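Local coordinates for protein transcriptional regulator, MerR family (Listeria monocytogenes str. 4b F2365, PDB 3GP4) that is a putative MerR-family transcriptional regulator that probably binds DNA through its N-terminal winged helix-turn-helix domain and pairs through its long C-terminal helix, at residues 9-14 with 44-49; 26-31 with 50-55; 54-59 with 63-68; 69-74 with 79-84. All coordinates share one frame; numbering follows the deposited sequence.

Interaction 1. Residues 9-14 with 44-49; sequences SEKSGV and EDLRWI
L46 and I49 on helix 43-57 face K11, S12 and V14 at the end of helix 5-12, in the helix-turn-helix domain of this MerR family protein. I49 does its work with one methyl. CG2 lies anti to the backbone N, and this places it 3.7 Å from V14 CG2 and 3.8 Å from S12 CB, so a single branch fills the angle between the two. I19 of helix 16-25 touches S12, V14 and I49 and completes the small apolar cluster. One turn back, L46 meets the lysine, the two side chains crossing at about a right angle. K11 bends repeatedly along its length, and its CE passes 3.9 Å from L46 CD1; the still closer approach of its amino group to the same methyl is doubtful. L3 packs on both residues at this outer end. S12 keeps its hydroxyl between its own N and carbonyl carbon (chi1 66°), where OG bonds to A8 O and receives a long, weak bond from V14 N. After G13, with its positive phi, has ended the helix, S9 OG reaches V14 O at 2.8 Å, tilted 30° from the carbonyl plane.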
loop_
_atom_site.group_PDB
_atom_site.type_symbol
_atom_site.label_atom_id
_atom_site.label_comp_id
_atom_site.label_asym_id
_atom_site.label_seq_id
_atom_site.Cartn_x
_atom_site.Cartn_y
_atom_site.Cartn_z
ATOM N N SER A 9 16.591 -19.198 0.410
ATOM C CA SER A 9 15.985 -18.267 -0.545
ATOM C C SER A 9 14.771 -18.893 -1.264
ATOM O O SER A 9 13.698 -18.278 -1.344
ATOM C CB SER A 9 17.040 -17.779 -1.544
ATOM O OG SER A 9 16.467 -17.063 -2.630
ATOM N N GLU A 10 14.944 -20.120 -1.761
ATOM C CA GLU A 10 13.865 -20.857 -2.440
ATOM C C GLU A 10 12.672 -21.118 -1.536
ATOM O O GLU A 10 11.531 -20.905 -1.928
ATOM C CB GLU A 10 14.404 -22.173 -3.018
ATOM C CG GLU A 10 14.589 -22.135 -4.540
ATOM C CD GLU A 10 15.901 -22.769 -5.045
ATOM O OE1 GLU A 10 16.418 -23.757 -4.456
ATOM O OE2 GLU A 10 16.422 -22.265 -6.065
ATOM N N LYS A 11 12.950 -21.572 -0.317
ATOM C CA LYS A 11 11.922 -21.926 0.648
ATOM C C LYS A 11 11.181 -20.692 1.188
ATOM O O LYS A 11 9.981 -20.744 1.490
ATOM C CB LYS A 11 12.579 -22.705 1.783
ATOM C CG LYS A 11 11.905 -24.007 2.139
ATOM C CD LYS A 11 10.980 -23.792 3.321
ATOM C CE LYS A 11 11.424 -24.686 4.462
ATOM N NZ LYS A 11 12.932 -24.623 4.651
ATOM N N SER A 12 11.897 -19.581 1.298
ATOM C CA SER A 12 11.342 -18.362 1.864
ATOM C C SER A 12 10.702 -17.411 0.835
ATOM O O SER A 12 9.949 -16.502 1.209
ATOM C CB SER A 12 12.430 -17.614 2.649
ATOM O OG SER A 12 13.455 -17.148 1.786
ATOM N N GLY A 13 11.017 -17.579 -0.441
ATOM C CA GLY A 13 10.528 -16.655 -1.468
ATOM C C GLY A 13 11.172 -15.283 -1.408
ATOM O O GLY A 13 10.642 -14.316 -1.948
ATOM N N VAL A 14 12.324 -15.208 -0.734
ATOM C CA VAL A 14 13.098 -13.987 -0.583
ATOM C C VAL A 14 14.466 -14.206 -1.239
ATOM O O VAL A 14 15.075 -15.259 -1.018
ATOM C CB VAL A 14 13.277 -13.683 0.949
ATOM C CG1 VAL A 14 14.196 -12.519 1.169
ATOM C CG2 VAL A 14 11.939 -13.417 1.581
ATOM N N GLU A 44 13.858 -21.408 12.799
ATOM C CA GLU A 44 13.583 -20.065 13.309
ATOM C C GLU A 44 14.135 -19.008 12.372
ATOM O O GLU A 44 13.486 -17.980 12.224
ATOM C CB GLU A 44 13.954 -19.777 14.770
ATOM C CG GLU A 44 12.794 -19.012 15.481
ATOM C CD GLU A 44 13.210 -17.863 16.418
ATOM O OE1 GLU A 44 14.414 -17.529 16.546
ATOM O OE2 GLU A 44 12.302 -17.280 17.043
ATOM N N ASP A 45 15.255 -19.271 11.690
ATOM C CA ASP A 45 15.767 -18.316 10.692
ATOM C C ASP A 45 14.699 -18.081 9.612
ATOM O O ASP A 45 14.375 -16.939 9.295
ATOM C CB ASP A 45 17.053 -18.815 10.023
ATOM C CG ASP A 45 18.183 -18.971 10.988
ATOM O OD1 ASP A 45 18.323 -18.120 11.892
ATOM O OD2 ASP A 45 18.949 -19.954 10.851
ATOM N N LEU A 46 14.148 -19.164 9.079
ATOM C CA LEU A 46 13.110 -19.036 8.024
ATOM C C LEU A 46 11.898 -18.282 8.560
ATOM O O LEU A 46 11.337 -17.431 7.861
ATOM C CB LEU A 46 12.708 -20.416 7.476
ATOM C CG LEU A 46 13.910 -21.199 6.929
ATOM C CD1 LEU A 46 13.669 -22.709 7.025
ATOM C CD2 LEU A 46 14.289 -20.776 5.496
ATOM N N ARG A 47 11.492 -18.569 9.795
ATOM C CA ARG A 47 10.342 -17.859 10.383
ATOM C C ARG A 47 10.627 -16.355 10.477
ATOM O O ARG A 47 9.742 -15.507 10.208
ATOM C CB ARG A 47 9.952 -18.411 11.754
ATOM C CG ARG A 47 9.538 -19.905 11.728
ATOM C CD ARG A 47 8.842 -20.301 13.010
ATOM N NE ARG A 47 8.754 -21.762 13.197
ATOM C CZ ARG A 47 7.921 -22.581 12.556
ATOM N NH1 ARG A 47 7.065 -22.121 11.637
ATOM N NH2 ARG A 47 7.940 -23.886 12.839
ATOM N N TRP A 48 11.854 -16.001 10.840
ATOM C CA TRP A 48 12.199 -14.554 10.867
ATOM C C TRP A 48 12.239 -13.909 9.472
ATOM O O TRP A 48 11.822 -12.769 9.309
ATOM C CB TRP A 48 13.527 -14.315 11.571
ATOM C CG TRP A 48 13.365 -14.233 13.041
ATOM C CD1 TRP A 48 13.581 -15.247 13.951
ATOM C CD2 TRP A 48 12.961 -13.101 13.794
ATOM N NE1 TRP A 48 13.324 -14.806 15.228
ATOM C CE2 TRP A 48 12.955 -13.482 15.161
ATOM C CE3 TRP A 48 12.607 -11.788 13.458
ATOM C CZ2 TRP A 48 12.571 -12.606 16.185
ATOM C CZ3 TRP A 48 12.243 -10.911 14.488
ATOM C CH2 TRP A 48 12.228 -11.327 15.829
ATOM N N ILE A 49 12.747 -14.633 8.485
ATOM C CA ILE A 49 12.832 -14.093 7.104
ATOM C C ILE A 49 11.410 -13.833 6.557
ATOM O O ILE A 49 11.092 -12.759 5.988
ATOM C CB ILE A 49 13.638 -15.052 6.202
ATOM C CG1 ILE A 49 15.129 -15.015 6.609
ATOM C CG2 ILE A 49 13.494 -14.668 4.726
ATOM C CD1 ILE A 49 15.974 -16.247 6.133
#

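Interaction 2. Residues 26-31 with 50-55; sequences GLIPPI and LFTRQM
T52 carries this contact, facing L27 and I28 in the loop that follows helix 16-25 in the helix-turn-helix domain. Its CB points from helix 43-57 at that loop and sends out two branches with different tasks. The methyl CG2, anti to the backbone N, settles 4.0 Å from L27 CD1 and equally far from L27 CB, running obliquely against the leucine. The hydroxyl, set beside the backbone N (chi1 -62°), has the methyl I28 CG2 at 3.5 Å and bonds back to W48 O one turn earlier. L27 O lies 3.7 Å from T52 OG1, too far for a direct bond, and a water bridges the gap: it gives one hydrogen to the carbonyl and the other to the hydroxyl. T52 OG1 thus has two partners, W48 O and the water, beside the methyl of I28. Y22 of helix 16-25 packs on L27, I28 and T52 alike, while I62 and L65 of helix 62-74 cover L27. The loop starts at G26, whose positive phi closes a Schellman motif at the end of helix 16-25. The bridging water sits 2.7 Å from L27 O and 2.6 Å from T52 OG1.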
loop_
_atom_site.group_PDB
_atom_site.type_symbol
_atom_site.label_atom_id
_atom_site.label_comp_id
_atom_site.label_asym_id
_atom_site.label_seq_id
_atom_site.Cartn_x
_atom_site.Cartn_y
_atom_site.Cartn_z
ATOM N N GLY A 26 20.344 -6.173 10.835
ATOM C CA GLY A 26 19.673 -6.589 12.054
ATOM C C GLY A 26 18.166 -6.702 11.983
ATOM O O GLY A 26 17.471 -6.428 12.980
ATOM N N LEU A 27 17.648 -7.078 10.821
ATOM C CA LEU A 27 16.226 -7.393 10.701
ATOM C C LEU A 27 15.925 -8.824 11.125
ATOM O O LEU A 27 14.849 -9.105 11.653
ATOM C CB LEU A 27 15.776 -7.195 9.276
ATOM C CG LEU A 27 15.540 -5.711 8.931
ATOM C CD1 LEU A 27 15.365 -5.643 7.391
ATOM C CD2 LEU A 27 14.309 -5.130 9.607
ATOM N N ILE A 28 16.893 -9.707 10.929
ATOM C CA ILE A 28 16.780 -11.108 11.391
ATOM C C ILE A 28 17.975 -11.440 12.273
ATOM O O ILE A 28 19.009 -10.750 12.222
ATOM C CB ILE A 28 16.651 -12.128 10.234
ATOM C CG1 ILE A 28 17.973 -12.242 9.436
ATOM C CG2 ILE A 28 15.400 -11.774 9.374
ATOM C CD1 ILE A 28 17.938 -13.143 8.173
ATOM N N PRO A 29 17.825 -12.462 13.124
ATOM C CA PRO A 29 18.950 -12.784 14.023
ATOM C C PRO A 29 20.183 -13.293 13.253
ATOM O O PRO A 29 20.039 -13.858 12.168
ATOM C CB PRO A 29 18.375 -13.879 14.939
ATOM C CG PRO A 29 16.886 -13.730 14.860
ATOM C CD PRO A 29 16.597 -13.203 13.456
ATOM N N PRO A 30 21.402 -13.119 13.809
ATOM C CA PRO A 30 22.578 -13.632 13.111
ATOM C C PRO A 30 22.452 -15.125 12.812
ATOM O O PRO A 30 21.951 -15.880 13.623
ATOM C CB PRO A 30 23.704 -13.419 14.124
ATOM C CG PRO A 30 23.220 -12.293 14.969
ATOM C CD PRO A 30 21.760 -12.593 15.137
ATOM N N ILE A 31 22.909 -15.524 11.641
ATOM C CA ILE A 31 22.716 -16.879 11.167
ATOM C C ILE A 31 23.959 -17.681 11.557
ATOM O O ILE A 31 25.084 -17.186 11.468
ATOM C CB ILE A 31 22.467 -16.893 9.645
ATOM C CG1 ILE A 31 21.191 -16.082 9.326
ATOM C CG2 ILE A 31 22.354 -18.324 9.089
ATOM C CD1 ILE A 31 21.253 -15.497 7.918
ATOM N N LEU A 50 10.553 -14.796 6.825
ATOM C CA LEU A 50 9.157 -14.762 6.369
ATOM C C LEU A 50 8.353 -13.638 7.045
ATOM O O LEU A 50 7.641 -12.870 6.374
ATOM C CB LEU A 50 8.535 -16.138 6.609
ATOM C CG LEU A 50 9.017 -17.250 5.659
ATOM C CD1 LEU A 50 8.440 -18.598 6.143
ATOM C CD2 LEU A 50 8.567 -16.984 4.228
ATOM N N PHE A 51 8.465 -13.526 8.363
ATOM C CA PHE A 51 7.872 -12.395 9.094
ATOM C C PHE A 51 8.369 -11.037 8.575
ATOM O O PHE A 51 7.540 -10.105 8.377
ATOM C CB PHE A 51 8.117 -12.559 10.596
ATOM C CG PHE A 51 7.516 -11.475 11.459
ATOM C CD1 PHE A 51 6.146 -11.436 11.717
ATOM C CD2 PHE A 51 8.336 -10.532 12.039
ATOM C CE1 PHE A 51 5.617 -10.436 12.547
ATOM C CE2 PHE A 51 7.804 -9.522 12.879
ATOM C CZ PHE A 51 6.465 -9.487 13.127
ATOM N N THR A 52 9.688 -10.920 8.345
ATOM C CA THR A 52 10.300 -9.661 7.893
ATOM C C THR A 52 9.758 -9.259 6.539
ATOM O O THR A 52 9.256 -8.121 6.369
ATOM C CB THR A 52 11.846 -9.757 7.816
ATOM O OG1 THR A 52 12.347 -10.015 9.121
ATOM C CG2 THR A 52 12.484 -8.427 7.305
ATOM N N ARG A 53 9.812 -10.205 5.602
ATOM C CA ARG A 53 9.278 -10.008 4.263
ATOM C C ARG A 53 7.816 -9.518 4.320
ATOM O O ARG A 53 7.484 -8.503 3.700
ATOM C CB ARG A 53 9.397 -11.274 3.407
ATOM C CG ARG A 53 9.007 -11.047 1.921
ATOM C CD ARG A 53 9.919 -9.961 1.304
ATOM N NE ARG A 53 9.345 -9.294 0.125
ATOM C CZ ARG A 53 9.046 -7.997 0.071
ATOM N NH1 ARG A 53 9.267 -7.208 1.125
ATOM N NH2 ARG A 53 8.528 -7.484 -1.042
ATOM N N GLN A 54 6.984 -10.196 5.101
ATOM C CA GLN A 54 5.533 -9.890 5.137
ATOM C C GLN A 54 5.295 -8.526 5.731
ATOM O O GLN A 54 4.490 -7.708 5.197
ATOM C CB GLN A 54 4.764 -10.975 5.882
ATOM C CG GLN A 54 3.225 -10.756 5.936
ATOM C CD GLN A 54 2.446 -11.740 6.831
ATOM O OE1 GLN A 54 2.994 -12.350 7.762
ATOM N NE2 GLN A 54 1.141 -11.877 6.553
ATOM N N MET A 55 6.005 -8.246 6.831
ATOM C CA MET A 55 5.901 -6.941 7.480
ATOM C C MET A 55 6.418 -5.787 6.636
ATOM O O MET A 55 5.771 -4.751 6.574
ATOM C CB MET A 55 6.545 -6.931 8.881
ATOM C CG MET A 55 5.747 -7.774 9.912
ATOM S SD MET A 55 3.950 -7.469 10.071
ATOM C CE MET A 55 3.351 -9.116 9.894
HETATM O O HOH W 1 12.352 -8.208 10.976
#

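Interaction 3. Residues 54-59 with 63-68; sequences QMRRAG and EALIDY
L65 is the one residue of 63-68 that reaches across to 54-59, and it does so with both methyls, in helix-to-helix packing within the MerR helix-turn-helix family region. Its side chain leaves helix 62-74 with CG anti to the carbonyl carbon (chi1 -68°), which aims the fork at the last turns of helix 43-57. CD2 comes to 4.0 Å from M55 CB, close to the root of the methionine, whose sulfur end turns off elsewhere. CD1 lies against the aliphatic part of R56, 3.7 Å from CD and 3.8 Å from CG, the two chains running obliquely. R56 is bent at chi2 and chi3, so its methylenes lie over the leucine while NH1 bonds to L60 O in the intervening turn; NH2 bonds to a glycerol, probably from the crystallisation liquor. I66, next along, turns to L27 of the preceding loop. D67 and Y68 both meet helix 79-130, D67 on L85 and Y68 on R82 and L86. Y68 OH also bonds to Y114 OH of the second subunit. Helix 62-74 thus lies between helix 43-57, joined to it by the turn after the G59 Schellman motif, and the long helix 79-130, with the second subunit's long helix alongside.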
loop_
_atom_site.group_PDB
_atom_site.type_symbol
_atom_site.label_atom_id
_atom_site.label_comp_id
_atom_site.label_asym_id
_atom_site.label_seq_id
_atom_site.Cartn_x
_atom_site.Cartn_y
_atom_site.Cartn_z
ATOM N N GLN A 54 6.984 -10.196 5.101
ATOM C CA GLN A 54 5.533 -9.890 5.137
ATOM C C GLN A 54 5.295 -8.526 5.731
ATOM O O GLN A 54 4.490 -7.708 5.197
ATOM C CB GLN A 54 4.764 -10.975 5.882
ATOM C CG GLN A 54 3.225 -10.756 5.936
ATOM C CD GLN A 54 2.446 -11.740 6.831
ATOM O OE1 GLN A 54 2.994 -12.350 7.762
ATOM N NE2 GLN A 54 1.141 -11.877 6.553
ATOM N N MET A 55 6.005 -8.246 6.831
ATOM C CA MET A 55 5.901 -6.941 7.480
ATOM C C MET A 55 6.418 -5.787 6.636
ATOM O O MET A 55 5.771 -4.751 6.574
ATOM C CB MET A 55 6.545 -6.931 8.881
ATOM C CG MET A 55 5.747 -7.774 9.912
ATOM S SD MET A 55 3.950 -7.469 10.071
ATOM C CE MET A 55 3.351 -9.116 9.894
ATOM N N ARG A 56 7.560 -5.966 5.974
ATOM C CA ARG A 56 8.087 -4.920 5.106
ATOM C C ARG A 56 7.139 -4.616 3.946
ATOM O O ARG A 56 6.981 -3.452 3.571
ATOM C CB ARG A 56 9.474 -5.299 4.571
ATOM C CG ARG A 56 10.572 -5.117 5.627
ATOM C CD ARG A 56 10.788 -3.661 6.015
ATOM N NE ARG A 56 11.279 -2.889 4.871
ATOM C CZ ARG A 56 10.798 -1.718 4.462
ATOM N NH1 ARG A 56 9.800 -1.114 5.093
ATOM N NH2 ARG A 56 11.337 -1.143 3.399
ATOM N N ARG A 57 6.579 -5.676 3.366
ATOM C CA ARG A 57 5.637 -5.576 2.256
ATOM C C ARG A 57 4.405 -4.804 2.712
ATOM O O ARG A 57 3.863 -4.024 1.949
ATOM C CB ARG A 57 5.284 -6.977 1.773
ATOM C CG ARG A 57 4.326 -7.102 0.619
ATOM C CD ARG A 57 4.576 -8.477 -0.019
ATOM N NE ARG A 57 3.740 -8.684 -1.190
ATOM C CZ ARG A 57 2.930 -9.728 -1.390
ATOM N NH1 ARG A 57 2.851 -10.725 -0.506
ATOM N NH2 ARG A 57 2.202 -9.774 -2.502
ATOM N N ALA A 58 3.995 -4.979 3.974
ATOM C CA ALA A 58 2.894 -4.188 4.563
ATOM C C ALA A 58 3.254 -2.766 5.028
ATOM O O ALA A 58 2.393 -2.069 5.578
ATOM C CB ALA A 58 2.231 -4.958 5.703
ATOM N N GLY A 59 4.528 -2.385 4.876
ATOM C CA GLY A 59 5.028 -1.023 5.143
ATOM C C GLY A 59 5.482 -0.747 6.564
ATOM O O GLY A 59 5.643 0.406 6.952
ATOM N N GLU A 63 13.103 0.637 10.669
ATOM C CA GLU A 63 13.628 0.990 12.026
ATOM C C GLU A 63 12.827 0.305 13.133
ATOM O O GLU A 63 13.401 -0.088 14.136
ATOM C CB GLU A 63 13.751 2.510 12.271
ATOM C CG GLU A 63 14.647 3.296 11.240
ATOM C CD GLU A 63 16.107 2.824 11.160
ATOM O OE1 GLU A 63 16.629 2.189 12.107
ATOM O OE2 GLU A 63 16.766 3.114 10.134
ATOM N N ALA A 64 11.510 0.151 12.944
ATOM C CA ALA A 64 10.681 -0.502 13.972
ATOM C C ALA A 64 11.071 -1.977 14.054
ATOM O O ALA A 64 11.194 -2.527 15.155
ATOM C CB ALA A 64 9.193 -0.350 13.659
ATOM N N LEU A 65 11.289 -2.604 12.893
ATOM C CA LEU A 65 11.545 -4.052 12.826
ATOM C C LEU A 65 12.934 -4.363 13.406
ATOM O O LEU A 65 13.105 -5.385 14.078
ATOM C CB LEU A 65 11.418 -4.577 11.399
ATOM C CG LEU A 65 9.968 -4.547 10.842
ATOM C CD1 LEU A 65 10.010 -4.883 9.381
ATOM C CD2 LEU A 65 9.076 -5.543 11.578
ATOM N N ILE A 66 13.886 -3.470 13.148
ATOM C CA ILE A 66 15.236 -3.585 13.742
ATOM C C ILE A 66 15.150 -3.491 15.262
ATOM O O ILE A 66 15.770 -4.322 15.964
ATOM C CB ILE A 66 16.233 -2.586 13.123
ATOM C CG1 ILE A 66 16.546 -3.017 11.675
ATOM C CG2 ILE A 66 17.590 -2.563 13.881
ATOM C CD1 ILE A 66 17.304 -1.949 10.843
ATOM N N ASP A 67 14.360 -2.539 15.778
ATOM C CA ASP A 67 14.152 -2.392 17.254
ATOM C C ASP A 67 13.544 -3.639 17.855
ATOM O O ASP A 67 13.931 -4.044 18.961
ATOM C CB ASP A 67 13.199 -1.220 17.634
ATOM C CG ASP A 67 13.889 0.127 17.705
ATOM O OD1 ASP A 67 15.073 0.245 17.332
ATOM O OD2 ASP A 67 13.225 1.100 18.137
ATOM N N TYR A 68 12.579 -4.221 17.150
ATOM C CA TYR A 68 11.851 -5.399 17.629
ATOM C C TYR A 68 12.790 -6.588 17.771
ATOM O O TYR A 68 12.825 -7.250 18.831
ATOM C CB TYR A 68 10.687 -5.737 16.684
ATOM C CG TYR A 68 9.932 -6.969 17.111
ATOM C CD1 TYR A 68 8.994 -6.907 18.119
ATOM C CD2 TYR A 68 10.180 -8.202 16.504
ATOM C CE1 TYR A 68 8.293 -8.037 18.528
ATOM C CE2 TYR A 68 9.491 -9.345 16.911
ATOM C CZ TYR A 68 8.537 -9.241 17.925
ATOM O OH TYR A 68 7.832 -10.364 18.343
#

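Interaction 4. Residues 69-74 with 79-84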
loop_
_atom_site.group_PDB
_atom_site.type_symbol
_atom_site.label_atom_id
_atom_site.label_comp_id
_atom_site.label_asym_id
_atom_site.label_seq_id
_atom_site.Cartn_x
_atom_site.Cartn_y
_atom_site.Cartn_z
ATOM N N LEU A 69 13.574 -6.854 16.726
ATOM C CA LEU A 69 14.628 -7.875 16.847
ATOM C C LEU A 69 15.655 -7.569 17.960
ATOM O O LEU A 69 15.986 -8.484 18.750
ATOM C CB LEU A 69 15.332 -8.137 15.515
ATOM C CG LEU A 69 16.361 -9.263 15.656
ATOM C CD1 LEU A 69 15.702 -10.596 15.969
ATOM C CD2 LEU A 69 17.128 -9.361 14.402
ATOM N N ALA A 70 16.149 -6.330 18.035
ATOM C CA ALA A 70 17.041 -5.902 19.139
ATOM C C ALA A 70 16.471 -6.210 20.536
ATOM O O ALA A 70 17.185 -6.767 21.389
ATOM C CB ALA A 70 17.441 -4.412 19.016
ATOM N N LEU A 71 15.214 -5.836 20.777
ATOM C CA LEU A 71 14.524 -6.205 22.034
ATOM C C LEU A 71 14.492 -7.713 22.273
ATOM O O LEU A 71 14.882 -8.202 23.370
ATOM C CB LEU A 71 13.106 -5.625 22.073
ATOM C CG LEU A 71 12.984 -4.097 22.165
ATOM C CD1 LEU A 71 11.581 -3.613 21.828
ATOM C CD2 LEU A 71 13.389 -3.548 23.566
ATOM N N PHE A 72 14.043 -8.447 21.251
ATOM C CA PHE A 72 14.044 -9.904 21.269
ATOM C C PHE A 72 15.406 -10.489 21.670
ATOM O O PHE A 72 15.485 -11.380 22.543
ATOM C CB PHE A 72 13.562 -10.451 19.908
ATOM C CG PHE A 72 13.753 -11.945 19.746
ATOM C CD1 PHE A 72 12.863 -12.833 20.333
ATOM C CD2 PHE A 72 14.830 -12.449 19.024
ATOM C CE1 PHE A 72 13.040 -14.211 20.201
ATOM C CE2 PHE A 72 15.011 -13.826 18.867
ATOM C CZ PHE A 72 14.104 -14.705 19.456
ATOM N N ARG A 73 16.480 -9.970 21.092
ATOM C CA ARG A 73 17.807 -10.493 21.394
ATOM C C ARG A 73 18.262 -10.174 22.826
ATOM O O ARG A 73 18.992 -10.958 23.443
ATOM C CB ARG A 73 18.826 -10.082 20.320
ATOM C CG ARG A 73 18.568 -10.865 18.996
ATOM C CD ARG A 73 19.724 -10.813 18.005
ATOM N NE ARG A 73 20.968 -11.313 18.589
ATOM C CZ ARG A 73 22.174 -10.813 18.336
ATOM N NH1 ARG A 73 22.323 -9.808 17.483
ATOM N NH2 ARG A 73 23.245 -11.323 18.937
ATOM N N GLU A 74 17.803 -9.046 23.351
ATOM C CA GLU A 74 18.119 -8.617 24.724
ATOM C C GLU A 74 17.533 -9.527 25.811
ATOM O O GLU A 74 18.072 -9.606 26.927
ATOM C CB GLU A 74 17.595 -7.207 24.941
ATOM C CG GLU A 74 18.369 -6.430 25.936
ATOM C CD GLU A 74 19.620 -5.863 25.324
ATOM O OE1 GLU A 74 19.478 -5.000 24.431
ATOM O OE2 GLU A 74 20.722 -6.297 25.716
ATOM N N LEU A 79 9.806 -8.184 27.043
ATOM C CA LEU A 79 8.533 -8.686 26.522
ATOM C C LEU A 79 7.427 -7.619 26.432
ATOM O O LEU A 79 6.774 -7.487 25.397
ATOM C CB LEU A 79 8.063 -9.872 27.347
ATOM C CG LEU A 79 8.743 -11.199 27.069
ATOM C CD1 LEU A 79 8.494 -12.162 28.234
ATOM C CD2 LEU A 79 8.308 -11.853 25.737
ATOM N N GLU A 80 7.223 -6.840 27.497
ATOM C CA GLU A 80 6.193 -5.798 27.461
ATOM C C GLU A 80 6.501 -4.729 26.394
ATOM O O GLU A 80 5.597 -4.325 25.627
ATOM C CB GLU A 80 6.008 -5.127 28.831
ATOM C CG GLU A 80 4.783 -4.224 28.843
ATOM C CD GLU A 80 4.489 -3.630 30.211
ATOM O OE1 GLU A 80 4.608 -2.394 30.347
ATOM O OE2 GLU A 80 4.151 -4.401 31.145
ATOM N N ALA A 81 7.763 -4.293 26.325
ATOM C CA ALA A 81 8.195 -3.296 25.322
ATOM C C ALA A 81 7.985 -3.805 23.893
ATOM O O ALA A 81 7.587 -3.040 22.987
ATOM C CB ALA A 81 9.635 -2.898 25.527
ATOM N N ARG A 82 8.260 -5.083 23.684
ATOM C CA ARG A 82 7.960 -5.672 22.388
ATOM C C ARG A 82 6.446 -5.663 22.030
ATOM O O ARG A 82 6.110 -5.425 20.874
ATOM C CB ARG A 82 8.548 -7.068 22.288
ATOM C CG ARG A 82 9.971 -7.093 21.856
ATOM C CD ARG A 82 10.471 -8.549 21.791
ATOM N NE ARG A 82 10.956 -9.010 23.115
ATOM C CZ ARG A 82 11.065 -10.291 23.473
ATOM N NH1 ARG A 82 10.722 -11.274 22.643
ATOM N NH2 ARG A 82 11.544 -10.600 24.666
ATOM N N ALA A 83 5.555 -5.939 22.990
ATOM C CA ALA A 83 4.117 -5.919 22.725
ATOM C C ALA A 83 3.674 -4.490 22.413
ATOM O O ALA A 83 2.863 -4.289 21.493
ATOM C CB ALA A 83 3.278 -6.490 23.866
ATOM N N GLU A 84 4.210 -3.521 23.150
ATOM C CA GLU A 84 3.882 -2.102 22.892
ATOM C C GLU A 84 4.312 -1.657 21.486
ATOM O O GLU A 84 3.601 -0.850 20.814
ATOM C CB GLU A 84 4.553 -1.197 23.910
ATOM C CG GLU A 84 3.948 -1.289 25.309
ATOM C CD GLU A 84 2.513 -0.799 25.353
ATOM O OE1 GLU A 84 2.216 0.244 24.705
ATOM O OE2 GLU A 84 1.685 -1.461 26.032
#
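The F72 ring turns its edge, at CD1, to NH1 of R82, which lies in the ring plane 3.5 Å away. Ring and guanidinium planes stand 78° apart, so this is no stack over the ring. One face of the guanidinium is instead laid on the backbone of helix 62-74, with F72 CA 3.6 Å above its plane and offset toward the rim. The F72 ring also meets W48, their planes at about 55°. R82 gets there by running extended to CD and then bending at chi3 (-86°). Its first methylenes slide past L71 in the opposite direction, R82 CG at 3.5 Å from L71 CB, and L71 CD1 goes on to A81 CB at 4.2 Å. The two helix segments form a nearly antiparallel hairpin, their axes 9.5 Å apart at closest approach. Polar partners surround the arginine: NE bonds to T78 OG1 in the turn, NH2 makes a weak bond to G75 O and a salt bridge with E124 of the second subunit, and NH1 a weak bond to Y114 OH of that chain. The buried charge of R82 is thus probably compensated across the dimer; the polar partners fix the guanidinium, while L71 and F72 flank its chain.

Starting from the N terminus, interaction 1 brings the end of helix 5-12 onto the first turns of helix 43-57 and closes a loop holding helix 16-25. Interaction 2 crosses it: the loop after helix 16-25 returns to the next turns of helix 43-57, and I28 touches both W48 and I49. Interaction 3 begins where interaction 2 ends, sharing Q54 and M55, and closes the short turn into helix 62-74. Interaction 4 follows in series as a hairpin into helix 79-130. W48 of interaction 1 reaches L69 and F72 of interaction 4, tying helix 43-57 to the hairpin of helices 62-74 and 79-130, which meets the second subunit.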